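Beta-N-acetylhexosaminidase (Streptomyces plicatus, PDB 1JAK) probably removes terminal N-acetylhexosamine units from glycans by substrate-assisted hydrolysis, as a family 20 glycoside hydrolase with an alpha/beta barrel. Local coordinates at residues 31-42 and 143-154; 66-74 and 133-144. One frame throughout, in Å; residues are numbered along the deposited sequence.

Interaction 1: residues 31-42 and 143-154; sequences PASVDPGGAPYR and PWLVAGGTIEDT
Between the antiparallel pairs Pro36–Gly149 and Tyr41–Val146 the register slips by two: residues 37-40 bow outward while only Ala147 and Gly148 span the same gap. Two glycines fit this close passage. A CB on Gly148 would collide with the carbonyl oxygens of Gly37 and Ala39, and one on Gly149 with Asp35 O and Pro36 CA, besides jamming against Gly148 O; as built, Gly148 CA lies 3.4 Å from Ala39 O. Gly37 N donates to Gly148 O at 3.0 Å, and a water joins Gly38 O to Gly148 N. Strands 33-36 and 149-153 run antiparallel (176°), with Asp35 and Thr150 a hydrogen-bonded pair, and Tyr41 pairs likewise with Val146 beyond the break.

The two ends are held differently. Asp153, its CG anti to the backbone N (chi1 -154°), brings OD1 to Ala32 N at 2.9 Å, met from 54° above the carboxylate plane; Trp474 NE1 also bonds this oxygen. Beside it Pro31 CB packs on Ile151 CG2 at 3.7 Å. At the other end the extended Arg42 chain lays its CG 3.8 Å from Leu145 CD2, and one guanidinium face rests on Pro143, with NH2 3.4 Å from CB.

This is an antiparallel edge pairing in the mixed sheet of non-catalytic domain 2: strand 145-153 also pairs with strand 100-105, where Asp103 OD1 bonds Thr150 OG1, and Val146 and Ile151 pack on helix 116-129.

Interaction 2: residues 66-74 and 133-144; sequences DLLRPATGY and AVEKDSAQPGPW
Ala71 O, near the C-terminal end of helix 55-72, accepts Gln140 N-H at 2.6 Å, and Ala139 CA adds a C-H contact to the same oxygen. Loop 136-144 thus wraps the end of the helix, where Thr72 OG1 accepts from Tyr74 N, an ST turn, and donates back to Leu68 O at 2.7 Å. Both bonds fix the rotation of Thr72 and direct its CG2, anti to the carbonyl carbon, over one face of the Trp144 indole, 3.8 Å from the five-membered ring centroid. Gly142 CA covers the opposite face, so the indole is clamped between helix end and loop. Tyr74 OH approaches in the plane of the indole, 3.4 Å from Trp144 CD1. With a leucine in place of Trp144, the methyl of Thr72 would probably lose its flat support and the water on NE1 one of its three partners. One turn back along the helix, Leu68 CD2 meets Val134 CG2 at 3.6 Å; a water donates to Leu67 O and Val134 O, and a second accepts from Ala71 N. The water at the indole edge lies in the ring plane, accepting from Trp144 NE1 at 2.9 Å and donating to Thr72 O and Gln140 O.

In the fold
Interactions 1 and 2 meet at Pro143 and Trp144, where the loop that closes on helix 55-72 runs into strand 145-153; their centres are about 20 Å apart. Interaction 2 is nested within the chain loop that interaction 1 closes, and both belong to domain 2 of the family 20 hydrolases. Each centre lies about 27 Å from the centre of the chain, on the same side of it. None of their residues lines the inhibitor pocket, which is formed by residues such as Asp319, Glu320 and Trp414 of the catalytic barrel. Each contact has a polar link into the catalytic domain, through Asp153 in interaction 1 and through the salt bridge of Glu135 with Arg185 in interaction 2.

Interaction 1: residues 31-42 and 143-154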
loop_
_atom_site.group_PDB
_atom_site.type_symbol
_atom_site.label_atom_id
_atom_site.label_comp_id
_atom_site.label_asym_id
_atom_site.label_seq_id
_atom_site.Cartn_x
_atom_site.Cartn_y
_atom_site.Cartn_z
ATOM N N PRO A 31 -3.769 -11.528 14.336
ATOM C CA PRO A 31 -3.463 -10.634 15.458
ATOM C C PRO A 31 -2.354 -11.216 16.335
ATOM O O PRO A 31 -2.180 -12.435 16.399
ATOM C CB PRO A 31 -4.796 -10.541 16.207
ATOM C CG PRO A 31 -5.815 -10.829 15.150
ATOM C CD PRO A 31 -5.174 -11.962 14.383
ATOM N N ALA A 32 -1.615 -10.342 17.010
ATOM C CA ALA A 32 -0.516 -10.763 17.874
ATOM C C ALA A 32 -0.990 -11.680 18.998
ATOM O O ALA A 32 -0.290 -12.620 19.383
ATOM C CB ALA A 32 0.181 -9.540 18.455
ATOM N N SER A 33 -2.180 -11.407 19.520
ATOM C CA SER A 33 -2.739 -12.211 20.601
ATOM C C SER A 33 -4.254 -12.312 20.494
ATOM O O SER A 33 -4.941 -11.302 20.375
ATOM C CB SER A 33 -2.373 -11.600 21.954
ATOM O OG SER A 33 -2.999 -12.309 23.010
ATOM N N VAL A 34 -4.767 -13.538 20.537
ATOM C CA VAL A 34 -6.205 -13.774 20.457
ATOM C C VAL A 34 -6.614 -14.683 21.609
ATOM O O VAL A 34 -6.100 -15.794 21.749
ATOM C CB VAL A 34 -6.600 -14.454 19.128
ATOM C CG1 VAL A 34 -8.115 -14.602 19.053
ATOM C CG2 VAL A 34 -6.091 -13.635 17.949
ATOM N N ASP A 35 -7.540 -14.203 22.433
ATOM C CA ASP A 35 -8.015 -14.968 23.581
ATOM C C ASP A 35 -9.538 -15.061 23.561
ATOM O O ASP A 35 -10.231 -14.261 24.191
ATOM C CB ASP A 35 -7.530 -14.301 24.871
ATOM C CG ASP A 35 -7.948 -15.057 26.115
ATOM O OD1 ASP A 35 -8.210 -16.275 26.021
ATOM O OD2 ASP A 35 -8.000 -14.430 27.194
ATOM N N PRO A 36 -10.079 -16.044 22.826
ATOM C CA PRO A 36 -11.531 -16.224 22.733
ATOM C C PRO A 36 -12.158 -16.696 24.038
ATOM O O PRO A 36 -11.525 -17.404 24.824
ATOM C CB PRO A 36 -11.676 -17.246 21.611
ATOM C CG PRO A 36 -10.443 -18.086 21.769
ATOM C CD PRO A 36 -9.371 -17.046 22.009
ATOM N N GLY A 37 -13.402 -16.296 24.266
ATOM C CA GLY A 37 -14.083 -16.704 25.478
ATOM C C GLY A 37 -15.405 -16.003 25.689
ATOM O O GLY A 37 -15.594 -14.863 25.264
ATOM N N GLY A 38 -16.328 -16.694 26.347
ATOM C CA GLY A 38 -17.628 -16.115 26.622
ATOM C C GLY A 38 -18.541 -16.003 25.420
ATOM O O GLY A 38 -18.256 -16.536 24.343
ATOM N N ALA A 39 -19.652 -15.299 25.614
ATOM C CA ALA A 39 -20.638 -15.101 24.565
ATOM C C ALA A 39 -20.231 -13.931 23.680
ATOM O O ALA A 39 -19.474 -13.059 24.095
ATOM C CB ALA A 39 -22.005 -14.843 25.180
ATOM N N PRO A 40 -20.740 -13.897 22.445
ATOM C CA PRO A 40 -20.407 -12.817 21.517
ATOM C C PRO A 40 -21.235 -11.568 21.768
ATOM O O PRO A 40 -22.135 -11.560 22.615
ATOM C CB PRO A 40 -20.736 -13.430 20.168
ATOM C CG PRO A 40 -21.977 -14.212 20.489
ATOM C CD PRO A 40 -21.598 -14.901 21.790
ATOM N N TYR A 41 -20.912 -10.508 21.037
ATOM C CA TYR A 41 -21.674 -9.277 21.123
ATOM C C TYR A 41 -22.546 -9.305 19.883
ATOM O O TYR A 41 -22.176 -9.903 18.868
ATOM C CB TYR A 41 -20.779 -8.037 21.066
ATOM C CG TYR A 41 -21.577 -6.749 20.992
ATOM C CD1 TYR A 41 -22.447 -6.388 22.023
ATOM C CD2 TYR A 41 -21.490 -5.910 19.881
ATOM C CE1 TYR A 41 -23.213 -5.225 21.949
ATOM C CE2 TYR A 41 -22.253 -4.742 19.798
ATOM C CZ TYR A 41 -23.112 -4.407 20.835
ATOM O OH TYR A 41 -23.877 -3.263 20.758
ATOM N N ARG A 42 -23.705 -8.668 19.958
ATOM C CA ARG A 42 -24.604 -8.628 18.822
ATOM C C ARG A 42 -25.037 -7.188 18.620
ATOM O O ARG A 42 -25.626 -6.583 19.515
ATOM C CB ARG A 42 -25.833 -9.497 19.089
ATOM C CG ARG A 42 -26.702 -9.750 17.872
ATOM C CD ARG A 42 -28.080 -10.218 18.304
ATOM N NE ARG A 42 -28.805 -10.902 17.239
ATOM C CZ ARG A 42 -28.831 -12.222 17.084
ATOM N NH1 ARG A 42 -28.170 -13.009 17.926
ATOM N NH2 ARG A 42 -29.531 -12.759 16.093
ATOM N N PRO A 143 -27.337 -12.212 11.381
ATOM C CA PRO A 143 -27.100 -11.518 12.655
ATOM C C PRO A 143 -25.747 -10.813 12.666
ATOM O O PRO A 143 -24.786 -11.303 12.073
ATOM C CB PRO A 143 -27.140 -12.649 13.685
ATOM C CG PRO A 143 -27.880 -13.755 12.994
ATOM C CD PRO A 143 -27.372 -13.667 11.593
ATOM N N TRP A 144 -25.672 -9.677 13.352
ATOM C CA TRP A 144 -24.429 -8.914 13.435
ATOM C C TRP A 144 -23.649 -9.343 14.668
ATOM O O TRP A 144 -23.499 -8.588 15.629
ATOM C CB TRP A 144 -24.752 -7.418 13.474
ATOM C CG TRP A 144 -25.616 -7.015 12.320
ATOM C CD1 TRP A 144 -26.898 -6.539 12.376
ATOM C CD2 TRP A 144 -25.287 -7.121 10.930
ATOM N NE1 TRP A 144 -27.386 -6.346 11.103
ATOM C CE2 TRP A 144 -26.418 -6.695 10.198
ATOM C CE3 TRP A 144 -24.144 -7.537 10.231
ATOM C CZ2 TRP A 144 -26.440 -6.673 8.800
ATOM C CZ3 TRP A 144 -24.166 -7.516 8.841
ATOM C CH2 TRP A 144 -25.308 -7.085 8.140
ATOM N N LEU A 145 -23.142 -10.571 14.618
ATOM C CA LEU A 145 -22.397 -11.165 15.717
ATOM C C LEU A 145 -20.894 -10.914 15.679
ATOM O O LEU A 145 -20.281 -10.890 14.611
ATOM C CB LEU A 145 -22.643 -12.675 15.737
ATOM C CG LEU A 145 -24.089 -13.122 15.948
ATOM C CD1 LEU A 145 -24.224 -14.608 15.639
ATOM C CD2 LEU A 145 -24.502 -12.822 17.377
ATOM N N VAL A 146 -20.318 -10.735 16.861
ATOM C CA VAL A 146 -18.886 -10.516 17.020
ATOM C C VAL A 146 -18.407 -11.477 18.104
ATOM O O VAL A 146 -18.764 -11.330 19.274
ATOM C CB VAL A 146 -18.575 -9.072 17.466
ATOM C CG1 VAL A 146 -17.065 -8.878 17.586
ATOM C CG2 VAL A 146 -19.165 -8.084 16.470
ATOM N N ALA A 147 -17.606 -12.461 17.709
ATOM C CA ALA A 147 -17.086 -13.457 18.641
ATOM C C ALA A 147 -16.624 -12.837 19.960
ATOM O O ALA A 147 -16.033 -11.757 19.982
ATOM C CB ALA A 147 -15.939 -14.225 17.994
ATOM N N GLY A 148 -16.898 -13.533 21.059
ATOM C CA GLY A 148 -16.508 -13.033 22.362
ATOM C C GLY A 148 -15.053 -13.295 22.701
ATOM O O GLY A 148 -14.470 -14.287 22.264
ATOM N N GLY A 149 -14.459 -12.397 23.479
ATOM C CA GLY A 149 -13.073 -12.571 23.865
ATOM C C GLY A 149 -12.261 -11.295 23.786
ATOM O O GLY A 149 -12.807 -10.195 23.689
ATOM N N THR A 150 -10.943 -11.447 23.819
ATOM C CA THR A 150 -10.052 -10.303 23.762
ATOM C C THR A 150 -8.934 -10.484 22.746
ATOM O O THR A 150 -8.341 -11.556 22.642
ATOM C CB THR A 150 -9.407 -10.038 25.135
ATOM O OG1 THR A 150 -10.418 -9.656 26.075
ATOM C CG2 THR A 150 -8.364 -8.931 25.032
ATOM N N ILE A 151 -8.668 -9.421 21.995
ATOM C CA ILE A 151 -7.597 -9.410 21.008
ATOM C C ILE A 151 -6.673 -8.257 21.389
ATOM O O ILE A 151 -7.134 -7.143 21.628
ATOM C CB ILE A 151 -8.120 -9.144 19.563
ATOM C CG1 ILE A 151 -8.906 -10.350 19.046
ATOM C CG2 ILE A 151 -6.944 -8.839 18.634
ATOM C CD1 ILE A 151 -9.455 -10.167 17.635
ATOM N N GLU A 152 -5.377 -8.535 21.480
ATOM C CA GLU A 152 -4.388 -7.503 21.780
ATOM C C GLU A 152 -3.497 -7.583 20.555
ATOM O O GLU A 152 -2.930 -8.634 20.260
ATOM C CB GLU A 152 -3.631 -7.826 23.066
ATOM C CG GLU A 152 -4.546 -7.849 24.282
ATOM C CD GLU A 152 -3.796 -7.734 25.592
ATOM O OE1 GLU A 152 -3.298 -6.629 25.900
ATOM O OE2 GLU A 152 -3.703 -8.749 26.310
ATOM N N ASP A 153 -3.373 -6.466 19.848
ATOM C CA ASP A 153 -2.657 -6.455 18.579
ATOM C C ASP A 153 -1.715 -5.267 18.353
ATOM O O ASP A 153 -2.093 -4.119 18.561
ATOM C CB ASP A 153 -3.741 -6.483 17.495
ATOM C CG ASP A 153 -3.282 -7.085 16.190
ATOM O OD1 ASP A 153 -2.171 -7.646 16.120
ATOM O OD2 ASP A 153 -4.071 -6.997 15.223
ATOM N N THR A 154 -0.489 -5.558 17.920
ATOM C CA THR A 154 0.502 -4.528 17.613
ATOM C C THR A 154 1.255 -5.001 16.367
ATOM O O THR A 154 1.355 -6.200 16.123
ATOM C CB THR A 154 1.516 -4.332 18.759
ATOM O OG1 THR A 154 2.106 -5.595 19.090
ATOM C CG2 THR A 154 0.828 -3.737 19.990
HETATM O O HOH W 1 -5.361 -11.373 23.861
HETATM O O HOH W 2 -18.271 -16.064 21.253
#

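Interaction 2: residues 66-74 and 133-144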
loop_
_atom_site.group_PDB
_atom_site.type_symbol
_atom_site.label_atom_id
_atom_site.label_comp_id
_atom_site.label_asym_id
_atom_site.label_seq_id
_atom_site.Cartn_x
_atom_site.Cartn_y
_atom_site.Cartn_z
ATOM N N ASP A 66 -20.202 4.741 9.030
ATOM C CA ASP A 66 -20.377 4.729 7.580
ATOM C C ASP A 66 -20.196 3.328 6.993
ATOM O O ASP A 66 -20.869 2.962 6.029
ATOM C CB ASP A 66 -19.398 5.696 6.901
ATOM C CG ASP A 66 -19.780 7.154 7.100
ATOM O OD1 ASP A 66 -20.936 7.425 7.493
ATOM O OD2 ASP A 66 -18.927 8.034 6.850
ATOM N N LEU A 67 -19.283 2.546 7.562
ATOM C CA LEU A 67 -19.052 1.189 7.076
ATOM C C LEU A 67 -20.206 0.252 7.410
ATOM O O LEU A 67 -20.511 -0.660 6.643
ATOM C CB LEU A 67 -17.779 0.592 7.688
ATOM C CG LEU A 67 -16.396 1.062 7.244
ATOM C CD1 LEU A 67 -15.342 0.357 8.085
ATOM C CD2 LEU A 67 -16.194 0.756 5.767
ATOM N N LEU A 68 -20.848 0.483 8.550
ATOM C CA LEU A 68 -21.924 -0.395 9.003
ATOM C C LEU A 68 -23.358 -0.020 8.638
ATOM O O LEU A 68 -24.210 -0.899 8.494
ATOM C CB LEU A 68 -21.843 -0.554 10.525
ATOM C CG LEU A 68 -20.527 -1.068 11.113
ATOM C CD1 LEU A 68 -20.657 -1.187 12.627
ATOM C CD2 LEU A 68 -20.182 -2.411 10.501
ATOM N N ARG A 69 -23.631 1.269 8.489
ATOM C CA ARG A 69 -24.990 1.717 8.196
ATOM C C ARG A 69 -25.712 1.088 7.001
ATOM O O ARG A 69 -26.871 0.691 7.124
ATOM C CB ARG A 69 -25.019 3.247 8.096
ATOM C CG ARG A 69 -24.921 3.928 9.468
ATOM C CD ARG A 69 -24.722 5.438 9.369
ATOM N NE ARG A 69 -24.521 6.034 10.691
ATOM C CZ ARG A 69 -23.931 7.207 10.903
ATOM N NH1 ARG A 69 -23.478 7.913 9.877
ATOM N NH2 ARG A 69 -23.791 7.674 12.141
ATOM N N PRO A 70 -25.048 0.975 5.840
ATOM C CA PRO A 70 -25.710 0.383 4.670
ATOM C C PRO A 70 -26.243 -1.040 4.859
ATOM O O PRO A 70 -27.422 -1.308 4.605
ATOM C CB PRO A 70 -24.633 0.452 3.595
ATOM C CG PRO A 70 -23.846 1.675 3.988
ATOM C CD PRO A 70 -23.717 1.493 5.475
ATOM N N ALA A 71 -25.378 -1.948 5.304
ATOM C CA ALA A 71 -25.772 -3.341 5.498
ATOM C C ALA A 71 -26.679 -3.582 6.700
ATOM O O ALA A 71 -27.532 -4.470 6.664
ATOM C CB ALA A 71 -24.525 -4.227 5.597
ATOM N N THR A 72 -26.498 -2.810 7.767
ATOM C CA THR A 72 -27.328 -2.978 8.955
ATOM C C THR A 72 -28.619 -2.189 8.820
ATOM O O THR A 72 -29.676 -2.633 9.269
ATOM C CB THR A 72 -26.628 -2.478 10.234
ATOM O OG1 THR A 72 -26.370 -1.070 10.115
ATOM C CG2 THR A 72 -25.320 -3.227 10.463
ATOM N N GLY A 73 -28.517 -1.019 8.200
ATOM C CA GLY A 73 -29.671 -0.154 8.043
ATOM C C GLY A 73 -29.895 0.632 9.324
ATOM O O GLY A 73 -30.808 1.459 9.400
ATOM N N TYR A 74 -29.055 0.373 10.327
ATOM C CA TYR A 74 -29.145 1.037 11.631
ATOM C C TYR A 74 -28.654 2.482 11.620
ATOM O O TYR A 74 -27.800 2.856 10.820
ATOM C CB TYR A 74 -28.328 0.285 12.689
ATOM C CG TYR A 74 -28.697 -1.164 12.927
ATOM C CD1 TYR A 74 -29.954 -1.665 12.581
ATOM C CD2 TYR A 74 -27.797 -2.024 13.552
ATOM C CE1 TYR A 74 -30.300 -2.989 12.858
ATOM C CE2 TYR A 74 -28.132 -3.343 13.834
ATOM C CZ TYR A 74 -29.383 -3.820 13.486
ATOM O OH TYR A 74 -29.708 -5.123 13.778
ATOM N N ALA A 133 -22.212 -10.396 5.192
ATOM C CA ALA A 133 -23.345 -9.535 4.868
ATOM C C ALA A 133 -23.044 -8.065 5.151
ATOM O O ALA A 133 -23.690 -7.176 4.597
ATOM C CB ALA A 133 -24.575 -9.977 5.662
ATOM N N VAL A 134 -22.059 -7.813 6.006
ATOM C CA VAL A 134 -21.693 -6.445 6.361
ATOM C C VAL A 134 -21.203 -5.649 5.145
ATOM O O VAL A 134 -21.192 -4.414 5.160
ATOM C CB VAL A 134 -20.602 -6.441 7.469
ATOM C CG1 VAL A 134 -19.253 -6.846 6.888
ATOM C CG2 VAL A 134 -20.523 -5.070 8.132
ATOM N N GLU A 135 -20.823 -6.361 4.086
ATOM C CA GLU A 135 -20.323 -5.735 2.863
ATOM C C GLU A 135 -21.426 -5.245 1.921
ATOM O O GLU A 135 -21.153 -4.492 0.986
ATOM C CB GLU A 135 -19.438 -6.717 2.087
ATOM C CG GLU A 135 -18.192 -7.206 2.816
ATOM C CD GLU A 135 -17.191 -6.100 3.100
ATOM O OE1 GLU A 135 -17.213 -5.063 2.399
ATOM O OE2 GLU A 135 -16.370 -6.276 4.022
ATOM N N LYS A 136 -22.662 -5.676 2.158
ATOM C CA LYS A 136 -23.786 -5.291 1.304
ATOM C C LYS A 136 -24.184 -3.820 1.435
ATOM O O LYS A 136 -23.905 -3.177 2.446
ATOM C CB LYS A 136 -24.999 -6.173 1.610
ATOM C CG LYS A 136 -24.731 -7.667 1.464
ATOM C CD LYS A 136 -24.449 -8.060 0.021
ATOM C CE LYS A 136 -25.664 -7.824 -0.866
ATOM N NZ LYS A 136 -25.449 -8.313 -2.255
ATOM N N ASP A 137 -24.851 -3.301 0.407
ATOM C CA ASP A 137 -25.289 -1.908 0.397
ATOM C C ASP A 137 -26.734 -1.720 0.860
ATOM O O ASP A 137 -27.185 -0.592 1.066
ATOM C CB ASP A 137 -25.121 -1.311 -1.002
ATOM C CG ASP A 137 -25.848 -2.107 -2.068
ATOM O OD1 ASP A 137 -27.048 -2.400 -1.882
ATOM O OD2 ASP A 137 -25.218 -2.436 -3.096
ATOM N N SER A 138 -27.463 -2.818 1.016
ATOM C CA SER A 138 -28.848 -2.749 1.467
ATOM C C SER A 138 -28.989 -3.486 2.791
ATOM O O SER A 138 -28.220 -4.405 3.081
ATOM C CB SER A 138 -29.783 -3.359 0.417
ATOM O OG SER A 138 -29.478 -4.723 0.188
ATOM N N ALA A 139 -29.966 -3.081 3.595
ATOM C CA ALA A 139 -30.191 -3.697 4.895
ATOM C C ALA A 139 -30.286 -5.214 4.804
ATOM O O ALA A 139 -31.019 -5.753 3.975
ATOM C CB ALA A 139 -31.454 -3.130 5.533
ATOM N N GLN A 140 -29.530 -5.889 5.662
ATOM C CA GLN A 140 -29.510 -7.343 5.711
ATOM C C GLN A 140 -29.987 -7.776 7.094
ATOM O O GLN A 140 -29.882 -7.021 8.061
ATOM C CB GLN A 140 -28.088 -7.859 5.463
ATOM C CG GLN A 140 -27.457 -7.370 4.167
ATOM C CD GLN A 140 -28.158 -7.897 2.927
ATOM O OE1 GLN A 140 -28.379 -9.099 2.791
ATOM N NE2 GLN A 140 -28.497 -6.998 2.010
ATOM N N PRO A 141 -30.511 -9.005 7.207
ATOM C CA PRO A 141 -31.007 -9.530 8.484
ATOM C C PRO A 141 -29.917 -9.770 9.522
ATOM O O PRO A 141 -30.194 -9.832 10.717
ATOM C CB PRO A 141 -31.685 -10.842 8.083
ATOM C CG PRO A 141 -31.995 -10.662 6.631
ATOM C CD PRO A 141 -30.778 -9.958 6.119
ATOM N N GLY A 142 -28.677 -9.901 9.067
ATOM C CA GLY A 142 -27.596 -10.179 9.992
ATOM C C GLY A 142 -27.563 -11.688 10.165
ATOM O O GLY A 142 -27.769 -12.404 9.184
ATOM N N PRO A 143 -27.337 -12.212 11.381
ATOM C CA PRO A 143 -27.100 -11.518 12.655
ATOM C C PRO A 143 -25.747 -10.813 12.666
ATOM O O PRO A 143 -24.786 -11.303 12.073
ATOM C CB PRO A 143 -27.140 -12.649 13.685
ATOM C CG PRO A 143 -27.880 -13.755 12.994
ATOM C CD PRO A 143 -27.372 -13.667 11.593
ATOM N N TRP A 144 -25.672 -9.677 13.352
ATOM C CA TRP A 144 -24.429 -8.914 13.435
ATOM C C TRP A 144 -23.649 -9.343 14.668
ATOM O O TRP A 144 -23.499 -8.588 15.629
ATOM C CB TRP A 144 -24.752 -7.418 13.474
ATOM C CG TRP A 144 -25.616 -7.015 12.320
ATOM C CD1 TRP A 144 -26.898 -6.539 12.376
ATOM C CD2 TRP A 144 -25.287 -7.121 10.930
ATOM N NE1 TRP A 144 -27.386 -6.346 11.103
ATOM C CE2 TRP A 144 -26.418 -6.695 10.198
ATOM C CE3 TRP A 144 -24.144 -7.537 10.231
ATOM C CZ2 TRP A 144 -26.440 -6.673 8.800
ATOM C CZ3 TRP A 144 -24.166 -7.516 8.841
ATOM C CH2 TRP A 144 -25.308 -7.085 8.140
HETATM O O HOH W 3 -22.475 -1.835 5.185
HETATM O O HOH W 4 -18.906 -2.763 5.349
HETATM O O HOH W 5 -29.967 -5.382 10.051
#